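Local coordinates for Mypaa.01249.c (Mycobacterium paratuberculosis, PDB 3RD5), which is of unknown specific function but, as a member of the short-chain dehydrogenase/reductase family, probably acts as an oxidoreductase, at residues N115-F120 / A279-L284; R133-S138 / L193-G198; M45-T50 / V64-L69. One frame throughout, in Å; residues are numbered along the deposited sequence. Where two conformers were deposited one is given.

Interactions 2 and 3 lie in one sheet, whose parallel strands run in the order 3-2-1-4-5-6-7 of the short-chain dehydrogenase Rossmann fold. Interaction 3 joins the outermost strand to the next; interaction 2 joins strands 133-137 and 191-195, separated from strand 42-47 by strands 18-22 and 87-92, with centres about 20 Å apart. Interaction 1 is a helix-helix contact off the sheet, about 17 Å from interaction 2 and about 21 Å from interaction 3, centre to centre. Helix 161-185 links interactions 1 and 2: it packs on His116 and Thr136 and carries Tyr165 and Lys169, spaced as in the family's YxxxK motif. Lys169 touches Asn115, its NZ bonds to Val137 O, and its backbone O receives Ser138 OG.

Interaction 1: N115-F120 / A279-L284; sequences NHLGHF and ALSEQL
Ser281 is the tightly held centre of this contact, gripped through both its atoms CB and OG. Its CB sits over the middle of the Phe120 ring, 3.5 Å from the centroid and only 6° off the normal, a CH-pi contact. At OG, the His116 ring donates from NE2 across 2.9 Å; the bond is nearly straight at 165°, and the hydroxyl lies close to the ring plane. OG also bonds to Leu277 O one turn earlier, so the buried hydroxyl joins its own helix to the imidazole. The His116 and Phe120 side chains both leave with CG trans to the backbone N, which carries the two rings toward Ser281. Glu282 CG meets the rim of the Phe120 ring, 3.7 Å from CZ, while its partly exposed carboxylate end turns to Trp278 and to the backbone N of Phe289.

Packing is looser toward Leu284, which is partly exposed: its CD1 approaches Leu117 CD1 at 4.0 Å. Leu117 CD2 leans back to Ser281, 3.8 Å from OG. The short helical segments cross at -71° with axes 10.1 Å apart. Helix 110-126, which also carries Asn115, is a core helix of the short-chain dehydrogenase Rossmann fold, and here the C-terminal helix 271-285 packs across it.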
loop_
_atom_site.group_PDB
_atom_site.type_symbol
_atom_site.label_atom_id
_atom_site.label_comp_id
_atom_site.label_asym_id
_atom_site.label_seq_id
_atom_site.Cartn_x
_atom_site.Cartn_y
_atom_site.Cartn_z
ATOM N N ASN A 115 6.358 -2.439 -5.173
ATOM C CA ASN A 115 5.123 -2.697 -4.450
ATOM C C ASN A 115 5.386 -2.934 -2.977
ATOM O O ASN A 115 4.577 -2.558 -2.135
ATOM C CB ASN A 115 4.452 -3.928 -5.039
ATOM C CG ASN A 115 4.010 -3.767 -6.489
ATOM O OD1 ASN A 115 4.042 -2.660 -7.049
ATOM N ND2 ASN A 115 3.591 -4.878 -7.116
ATOM N N HIS A 116 6.514 -3.579 -2.671
ATOM C CA HIS A 116 6.882 -3.856 -1.291
ATOM C C HIS A 116 8.052 -3.009 -0.775
ATOM O O HIS A 116 7.912 -2.275 0.211
ATOM C CB HIS A 116 7.172 -5.366 -1.087
ATOM C CG HIS A 116 7.737 -5.686 0.248
ATOM N ND1 HIS A 116 7.035 -5.517 1.419
ATOM C CD2 HIS A 116 8.959 -6.149 0.604
ATOM C CE1 HIS A 116 7.812 -5.837 2.447
ATOM N NE2 HIS A 116 8.994 -6.232 1.976
ATOM N N LEU A 117 9.233 -3.129 -1.381
ATOM C CA LEU A 117 10.416 -2.525 -0.750
ATOM C C LEU A 117 10.377 -1.022 -0.652
ATOM O O LEU A 117 10.756 -0.440 0.370
ATOM C CB LEU A 117 11.735 -3.001 -1.406
ATOM C CG LEU A 117 11.996 -4.517 -1.285
ATOM C CD1 LEU A 117 13.093 -5.008 -2.280
ATOM C CD2 LEU A 117 12.360 -4.952 0.156
ATOM N N GLY A 118 9.870 -0.369 -1.695
ATOM C CA GLY A 118 9.795 1.098 -1.634
ATOM C C GLY A 118 8.787 1.559 -0.561
ATOM O O GLY A 118 9.031 2.527 0.136
ATOM N N HIS A 119 7.680 0.852 -0.453
ATOM C CA HIS A 119 6.673 1.086 0.598
ATOM C C HIS A 119 7.189 0.781 2.003
ATOM O O HIS A 119 6.884 1.482 2.965
ATOM C CB HIS A 119 5.387 0.323 0.308
ATOM C CG HIS A 119 4.524 0.968 -0.741
ATOM N ND1 HIS A 119 3.895 0.234 -1.728
ATOM C CD2 HIS A 119 4.100 2.249 -0.885
ATOM C CE1 HIS A 119 3.144 1.065 -2.456
ATOM N NE2 HIS A 119 3.286 2.308 -1.991
ATOM N N PHE A 120 7.996 -0.277 2.119
ATOM C CA PHE A 120 8.636 -0.631 3.379
ATOM C C PHE A 120 9.513 0.520 3.871
ATOM O O PHE A 120 9.421 0.940 5.035
ATOM C CB PHE A 120 9.469 -1.896 3.158
ATOM C CG PHE A 120 10.189 -2.393 4.388
ATOM C CD1 PHE A 120 9.564 -3.271 5.243
ATOM C CD2 PHE A 120 11.465 -1.958 4.706
ATOM C CE1 PHE A 120 10.194 -3.730 6.398
ATOM C CE2 PHE A 120 12.104 -2.414 5.863
ATOM C CZ PHE A 120 11.468 -3.278 6.712
ATOM N N ALA A 279 13.368 -8.690 8.303
ATOM C CA ALA A 279 14.809 -8.585 8.435
ATOM C C ALA A 279 15.479 -8.406 7.080
ATOM O O ALA A 279 16.345 -7.545 6.899
ATOM C CB ALA A 279 15.387 -9.842 9.153
ATOM N N LEU A 280 15.102 -9.225 6.110
ATOM C CA LEU A 280 15.633 -9.091 4.755
ATOM C C LEU A 280 15.327 -7.700 4.180
ATOM O O LEU A 280 16.190 -7.083 3.538
ATOM C CB LEU A 280 15.067 -10.187 3.874
ATOM C CG LEU A 280 15.346 -10.102 2.373
ATOM C CD1 LEU A 280 16.806 -10.004 2.022
ATOM C CD2 LEU A 280 14.635 -11.252 1.650
ATOM N N SER A 281 14.123 -7.205 4.442
ATOM C CA SER A 281 13.697 -5.912 3.910
ATOM C C SER A 281 14.489 -4.738 4.514
ATOM O O SER A 281 14.824 -3.750 3.825
ATOM C CB SER A 281 12.191 -5.713 4.100
ATOM O OG SER A 281 11.472 -6.734 3.383
ATOM N N GLU A 282 14.798 -4.834 5.812
ATOM C CA GLU A 282 15.642 -3.838 6.463
ATOM C C GLU A 282 17.030 -3.847 5.808
ATOM O O GLU A 282 17.613 -2.796 5.547
ATOM C CB GLU A 282 15.773 -4.091 7.993
ATOM C CG GLU A 282 14.518 -3.801 8.796
ATOM C CD GLU A 282 14.739 -3.620 10.285
ATOM O OE1 GLU A 282 15.857 -3.939 10.766
ATOM O OE2 GLU A 282 13.801 -3.175 10.978
ATOM N N GLN A 283 17.570 -5.025 5.551
ATOM C CA GLN A 283 18.902 -5.112 4.953
ATOM C C GLN A 283 18.915 -4.549 3.532
ATOM O O GLN A 283 19.837 -3.845 3.173
ATOM C CB GLN A 283 19.432 -6.541 4.970
ATOM C CG GLN A 283 19.637 -7.069 6.355
ATOM C CD GLN A 283 19.840 -8.557 6.355
ATOM O OE1 GLN A 283 20.063 -9.169 5.310
ATOM N NE2 GLN A 283 19.728 -9.157 7.524
ATOM N N LEU A 284 17.898 -4.847 2.729
ATOM C CA LEU A 284 17.872 -4.379 1.367
ATOM C C LEU A 284 17.669 -2.874 1.265
ATOM O O LEU A 284 18.217 -2.207 0.350
ATOM C CB LEU A 284 16.770 -5.111 0.580
ATOM C CG LEU A 284 17.005 -6.590 0.255
ATOM C CD1 LEU A 284 15.722 -7.209 -0.311
ATOM C CD2 LEU A 284 18.170 -6.727 -0.776
#

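Interaction 2: R133-S138 / L193-G198; sequences RVVTVS and LAAHPG
Strands 133-137 and 193-195 run parallel, Val135 beside Leu193, Thr136 beside Ala194 and Val137 beside Ala195, and four backbone hydrogen bonds tie the two segments. Leu193 N donates to Val134 O and Thr136 N to Leu193 O; Ala195 N then reaches Thr136 O at 3.1 Å, and Ser138 N takes Ala195 O at 2.8 Å, extending the ladder past the end of the strand. Weaker CA-H...O contacts fill the gaps, such as Ala194 CA to Thr136 O at 3.1 Å.

One water adds a polar bridge, 2.8 Å from Thr136 OG1 and donating to Leu193 O at 2.9 Å. That threonine hydroxyl is also bonded to Asn92 on strand 87-92.

Van der Waals contacts are fewer. Arg133 lays its side chain against Leu193, with NH1 3.6 Å from CD1, while NH1 itself bonds to the carbonyls of Ala238 and Gln241. The bend at chi3 (62°) in the arginine brings the guanidinium alongside this methyl. Val137 points CG1, trans to its backbone N (chi1 -173°), at Pro197, 3.9 Å from CD. Val135, Val137 and Ala195 face helix 226-240, whereas Thr136 and Ala194 face helix 161-185. Ser138 OG bonds to Lys169 O, and Lys169 NZ to Val137 O, so this lysine, probably that of the YxxxK motif, packs at the strand end. Adjacent parallel strands covered by helices on both faces are typical of the Rossmann fold.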
loop_
_atom_site.group_PDB
_atom_site.type_symbol
_atom_site.label_atom_id
_atom_site.label_comp_id
_atom_site.label_asym_id
_atom_site.label_seq_id
_atom_site.Cartn_x
_atom_site.Cartn_y
_atom_site.Cartn_z
ATOM N N ARG A 133 -2.803 5.490 11.197
ATOM C CA ARG A 133 -2.700 4.181 10.590
ATOM C C ARG A 133 -1.975 4.157 9.263
ATOM O O ARG A 133 -1.882 5.197 8.554
ATOM C CB ARG A 133 -4.092 3.539 10.413
ATOM C CG ARG A 133 -4.978 4.267 9.423
ATOM C CD ARG A 133 -6.405 3.754 9.354
ATOM N NE ARG A 133 -7.115 3.909 10.636
ATOM C CZ ARG A 133 -8.374 3.534 10.848
ATOM N NH1 ARG A 133 -9.048 2.877 9.931
ATOM N NH2 ARG A 133 -8.914 3.751 12.051
ATOM N N VAL A 134 -1.487 2.957 8.924
ATOM C CA VAL A 134 -0.942 2.599 7.612
ATOM C C VAL A 134 -1.905 1.611 6.980
ATOM O O VAL A 134 -2.257 0.614 7.599
ATOM C CB VAL A 134 0.439 1.951 7.754
ATOM C CG1 VAL A 134 0.994 1.567 6.377
ATOM C CG2 VAL A 134 1.436 2.879 8.530
ATOM N N VAL A 135 -2.315 1.865 5.745
ATOM C CA VAL A 135 -3.143 0.940 4.946
ATOM C C VAL A 135 -2.311 0.530 3.752
ATOM O O VAL A 135 -1.931 1.403 2.945
ATOM C CB VAL A 135 -4.442 1.599 4.452
ATOM C CG1 VAL A 135 -5.260 0.620 3.609
ATOM C CG2 VAL A 135 -5.282 2.090 5.649
ATOM N N THR A 136 -2.074 -0.786 3.589
ATOM C CA THR A 136 -1.319 -1.295 2.419
ATOM C C THR A 136 -2.251 -2.062 1.516
ATOM O O THR A 136 -2.987 -2.939 2.009
ATOM C CB THR A 136 -0.130 -2.142 2.919
ATOM O OG1 THR A 136 0.723 -1.325 3.746
ATOM C CG2 THR A 136 0.716 -2.641 1.734
ATOM N N VAL A 137 -2.222 -1.760 0.230
ATOM C CA VAL A 137 -3.112 -2.386 -0.737
ATOM C C VAL A 137 -2.438 -3.651 -1.281
ATOM O O VAL A 137 -1.319 -3.579 -1.807
ATOM C CB VAL A 137 -3.568 -1.401 -1.838
ATOM C CG1 VAL A 137 -4.638 -2.071 -2.720
ATOM C CG2 VAL A 137 -4.137 -0.093 -1.203
ATOM N N SER A 138 -3.127 -4.795 -1.173
ATOM C CA SER A 138 -2.690 -6.074 -1.703
ATOM C C SER A 138 -3.623 -6.554 -2.822
ATOM O O SER A 138 -4.189 -5.737 -3.559
ATOM C CB SER A 138 -2.539 -7.035 -0.533
ATOM O OG SER A 138 -2.024 -8.317 -0.935
ATOM N N LEU A 193 -3.116 -1.896 8.616
ATOM C CA LEU A 193 -4.262 -2.569 7.995
ATOM C C LEU A 193 -3.955 -2.812 6.551
ATOM O O LEU A 193 -3.053 -2.211 5.966
ATOM C CB LEU A 193 -5.525 -1.673 8.099
ATOM C CG LEU A 193 -5.852 -1.126 9.485
ATOM C CD1 LEU A 193 -7.021 -0.109 9.442
ATOM C CD2 LEU A 193 -6.204 -2.262 10.423
ATOM N N ALA A 194 -4.714 -3.698 5.924
ATOM C CA ALA A 194 -4.584 -3.949 4.496
ATOM C C ALA A 194 -5.951 -3.981 3.838
ATOM O O ALA A 194 -6.972 -4.160 4.495
ATOM C CB ALA A 194 -3.808 -5.292 4.242
ATOM N N ALA A 195 -5.960 -3.782 2.517
ATOM C CA ALA A 195 -7.163 -3.838 1.685
ATOM C C ALA A 195 -6.787 -4.399 0.345
ATOM O O ALA A 195 -5.619 -4.365 -0.058
ATOM C CB ALA A 195 -7.774 -2.406 1.510
ATOM N N HIS A 196 -7.767 -4.908 -0.406
ATOM C CA HIS A 196 -7.531 -5.249 -1.797
ATOM C C HIS A 196 -8.761 -4.931 -2.634
ATOM O O HIS A 196 -9.878 -4.986 -2.116
ATOM C CB HIS A 196 -7.093 -6.728 -1.955
ATOM C CG HIS A 196 -8.204 -7.714 -1.870
ATOM N ND1 HIS A 196 -8.886 -8.149 -2.992
ATOM C CD2 HIS A 196 -8.770 -8.327 -0.805
ATOM C CE1 HIS A 196 -9.818 -9.000 -2.607
ATOM N NE2 HIS A 196 -9.790 -9.126 -1.284
ATOM N N PRO A 197 -8.551 -4.663 -3.941
ATOM C CA PRO A 197 -9.631 -4.046 -4.732
ATOM C C PRO A 197 -10.537 -5.044 -5.413
ATOM O O PRO A 197 -11.446 -4.608 -6.149
ATOM C CB PRO A 197 -8.860 -3.229 -5.774
ATOM C CG PRO A 197 -7.592 -4.000 -5.943
ATOM C CD PRO A 197 -7.225 -4.403 -4.550
ATOM N N GLY A 198 -10.340 -6.344 -5.220
ATOM C CA GLY A 198 -11.114 -7.327 -5.979
ATOM C C GLY A 198 -10.567 -7.564 -7.369
ATOM O O GLY A 198 -9.365 -7.566 -7.599
HETATM O O HOH W 1 -0.166 -2.075 6.259
#

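Interaction 3: M45-T50 / V64-L69; sequences MAVRDT and VEVREL
Leu69, with CG trans to its backbone N (chi1 168°), brings CD2 to within 3.6 Å of Ala46 CB. In Thr50, chi1 of 61° sets OG1 between the backbone N and the carbonyl carbon, leaving CG2 anti to that carbon and facing Glu68, 3.5 Å from its CA. Val47 reaches with CG2 to Val66 CG1 at 3.8 Å, the two side chains meeting at about a right angle.

The backbones are paired in parallel: Met45 N donates to Glu65 O, Arg67 N to Met45 O, Val47 N to Arg67 O, and Leu69 N to Val47 O. The last donor stands 58° above the carbonyl plane of Val47, unlike the three before it, which lie nearly in line with the carbonyl bonds they meet.

On the solvent side Glu68, in one of its two conformers, is linked by two waters: one, donating to its OE2, also donates to Arg48 O, and the other bridges its OE1, at 2.7 Å, with Thr50 OG1. Along the outer strand Arg67 holds Glu65 side-on, NE to OE2 and NH2 to OE1, both at 3.0 Å, a two-nitrogen salt bridge.

This is the junction of a beta-alpha-beta unit, strand 42-47, helix 50-57 and strand 63-68. Ala46, Arg67 and Leu69 pack on helix 74-82; Met45 lies on helix 27-38, Val66 lies on helix 50-57, and the Ala46 backbone bonds to Ile21 of strand 18-22 and to Gly23 just after it.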
loop_
_atom_site.group_PDB
_atom_site.type_symbol
_atom_site.label_atom_id
_atom_site.label_comp_id
_atom_site.label_asym_id
_atom_site.label_seq_id
_atom_site.Cartn_x
_atom_site.Cartn_y
_atom_site.Cartn_z
ATOM N N MET A 45 -0.684 13.362 -2.732
ATOM C CA MET A 45 -0.518 12.294 -3.699
ATOM C C MET A 45 0.930 12.269 -4.120
ATOM O O MET A 45 1.454 13.259 -4.639
ATOM C CB MET A 45 -1.393 12.527 -4.928
ATOM C CG MET A 45 -1.140 11.585 -6.066
ATOM S SD MET A 45 -1.684 9.961 -5.640
ATOM C CE MET A 45 -3.163 10.591 -4.755
ATOM N N ALA A 46 1.579 11.131 -3.921
ATOM C CA ALA A 46 3.020 10.971 -4.137
ATOM C C ALA A 46 3.226 10.060 -5.334
ATOM O O ALA A 46 2.916 8.864 -5.268
ATOM C CB ALA A 46 3.639 10.402 -2.867
ATOM N N VAL A 47 3.695 10.641 -6.453
ATOM C CA VAL A 47 3.705 9.988 -7.763
ATOM C C VAL A 47 4.989 10.259 -8.520
ATOM O O VAL A 47 5.658 11.260 -8.277
ATOM C CB VAL A 47 2.516 10.438 -8.623
ATOM C CG1 VAL A 47 1.206 10.035 -7.938
ATOM C CG2 VAL A 47 2.527 11.965 -8.934
ATOM N N ARG A 48 5.320 9.377 -9.465
ATOM C CA ARG A 48 6.517 9.520 -10.292
ATOM C C ARG A 48 6.347 10.647 -11.292
ATOM O O ARG A 48 7.256 11.482 -11.483
ATOM C CB ARG A 48 6.795 8.208 -11.038
ATOM C CG ARG A 48 8.130 8.131 -11.810
ATOM C CD ARG A 48 8.184 6.851 -12.671
ATOM N NE ARG A 48 9.535 6.415 -13.041
ATOM C CZ ARG A 48 10.167 5.352 -12.534
ATOM N NH1 ARG A 48 9.599 4.588 -11.608
ATOM N NH2 ARG A 48 11.391 5.056 -12.951
ATOM N N ASP A 49 5.191 10.671 -11.958
ATOM C CA ASP A 49 4.909 11.625 -13.043
ATOM C C ASP A 49 4.011 12.713 -12.483
ATOM O O ASP A 49 2.762 12.608 -12.466
ATOM C CB ASP A 49 4.248 10.931 -14.247
ATOM C CG ASP A 49 4.003 11.867 -15.431
ATOM O OD1 ASP A 49 4.021 13.121 -15.286
ATOM O OD2 ASP A 49 3.796 11.328 -16.558
ATOM N N THR A 50 4.654 13.751 -11.987
ATOM C CA THR A 50 3.939 14.853 -11.338
ATOM C C THR A 50 3.174 15.746 -12.308
ATOM O O THR A 50 2.181 16.361 -11.923
ATOM C CB THR A 50 4.864 15.708 -10.462
ATOM O OG1 THR A 50 5.895 16.282 -11.286
ATOM C CG2 THR A 50 5.490 14.907 -9.309
ATOM N N VAL A 64 -6.106 18.175 -2.957
ATOM C CA VAL A 64 -5.189 17.095 -3.374
ATOM C C VAL A 64 -3.933 17.755 -3.929
ATOM O O VAL A 64 -3.973 18.375 -5.005
ATOM C CB VAL A 64 -5.806 16.166 -4.432
ATOM C CG1 VAL A 64 -4.837 15.037 -4.761
ATOM C CG2 VAL A 64 -7.141 15.587 -3.959
ATOM N N GLU A 65 -2.837 17.654 -3.170
ATOM C CA GLU A 65 -1.517 18.154 -3.548
ATOM C C GLU A 65 -0.717 17.044 -4.190
ATOM O O GLU A 65 -0.800 15.932 -3.746
ATOM C CB GLU A 65 -0.734 18.691 -2.327
ATOM C CG GLU A 65 0.655 19.249 -2.685
ATOM C CD GLU A 65 1.560 19.545 -1.502
ATOM O OE1 GLU A 65 1.138 19.391 -0.330
ATOM O OE2 GLU A 65 2.718 19.960 -1.779
ATOM N N VAL A 66 0.055 17.359 -5.219
ATOM C CA VAL A 66 0.927 16.380 -5.875
ATOM C C VAL A 66 2.397 16.658 -5.539
ATOM O O VAL A 66 2.884 17.800 -5.674
ATOM C CB VAL A 66 0.700 16.446 -7.373
ATOM C CG1 VAL A 66 1.695 15.586 -8.130
ATOM C CG2 VAL A 66 -0.720 15.982 -7.681
ATOM N N ARG A 67 3.098 15.600 -5.111
ATOM C CA ARG A 67 4.549 15.659 -4.845
ATOM C C ARG A 67 5.226 14.497 -5.549
ATOM O O ARG A 67 4.623 13.443 -5.783
ATOM C CB ARG A 67 4.850 15.593 -3.355
ATOM C CG ARG A 67 4.282 16.723 -2.537
ATOM C CD ARG A 67 4.791 16.714 -1.130
ATOM N NE ARG A 67 4.047 17.691 -0.325
ATOM C CZ ARG A 67 4.107 17.787 0.997
ATOM N NH1 ARG A 67 4.936 17.043 1.702
ATOM N NH2 ARG A 67 3.310 18.649 1.617
ATOM N N GLU A 68 6.503 14.673 -5.841
ATOM C CA GLU A 68 7.289 13.655 -6.539
ATOM C C GLU A 68 7.756 12.558 -5.612
ATOM O O GLU A 68 8.310 12.823 -4.533
ATOM C CB GLU A 68 8.525 14.280 -7.196
ATOM C CG GLU A 68 9.128 13.417 -8.279
ATOM C CD GLU A 68 10.390 13.992 -8.861
ATOM O OE1 GLU A 68 10.492 15.230 -8.971
ATOM O OE2 GLU A 68 11.285 13.186 -9.208
ATOM N N LEU A 69 7.532 11.326 -6.056
ATOM C CA LEU A 69 8.019 10.126 -5.384
ATOM C C LEU A 69 8.260 9.079 -6.457
ATOM O O LEU A 69 7.325 8.717 -7.193
ATOM C CB LEU A 69 7.022 9.607 -4.360
ATOM C CG LEU A 69 7.268 8.207 -3.782
ATOM C CD1 LEU A 69 8.585 8.251 -2.996
ATOM C CD2 LEU A 69 6.086 7.766 -2.917
HETATM O O HOH W 2 9.884 10.955 -10.783
HETATM O O HOH W 3 8.563 16.523 -10.295
#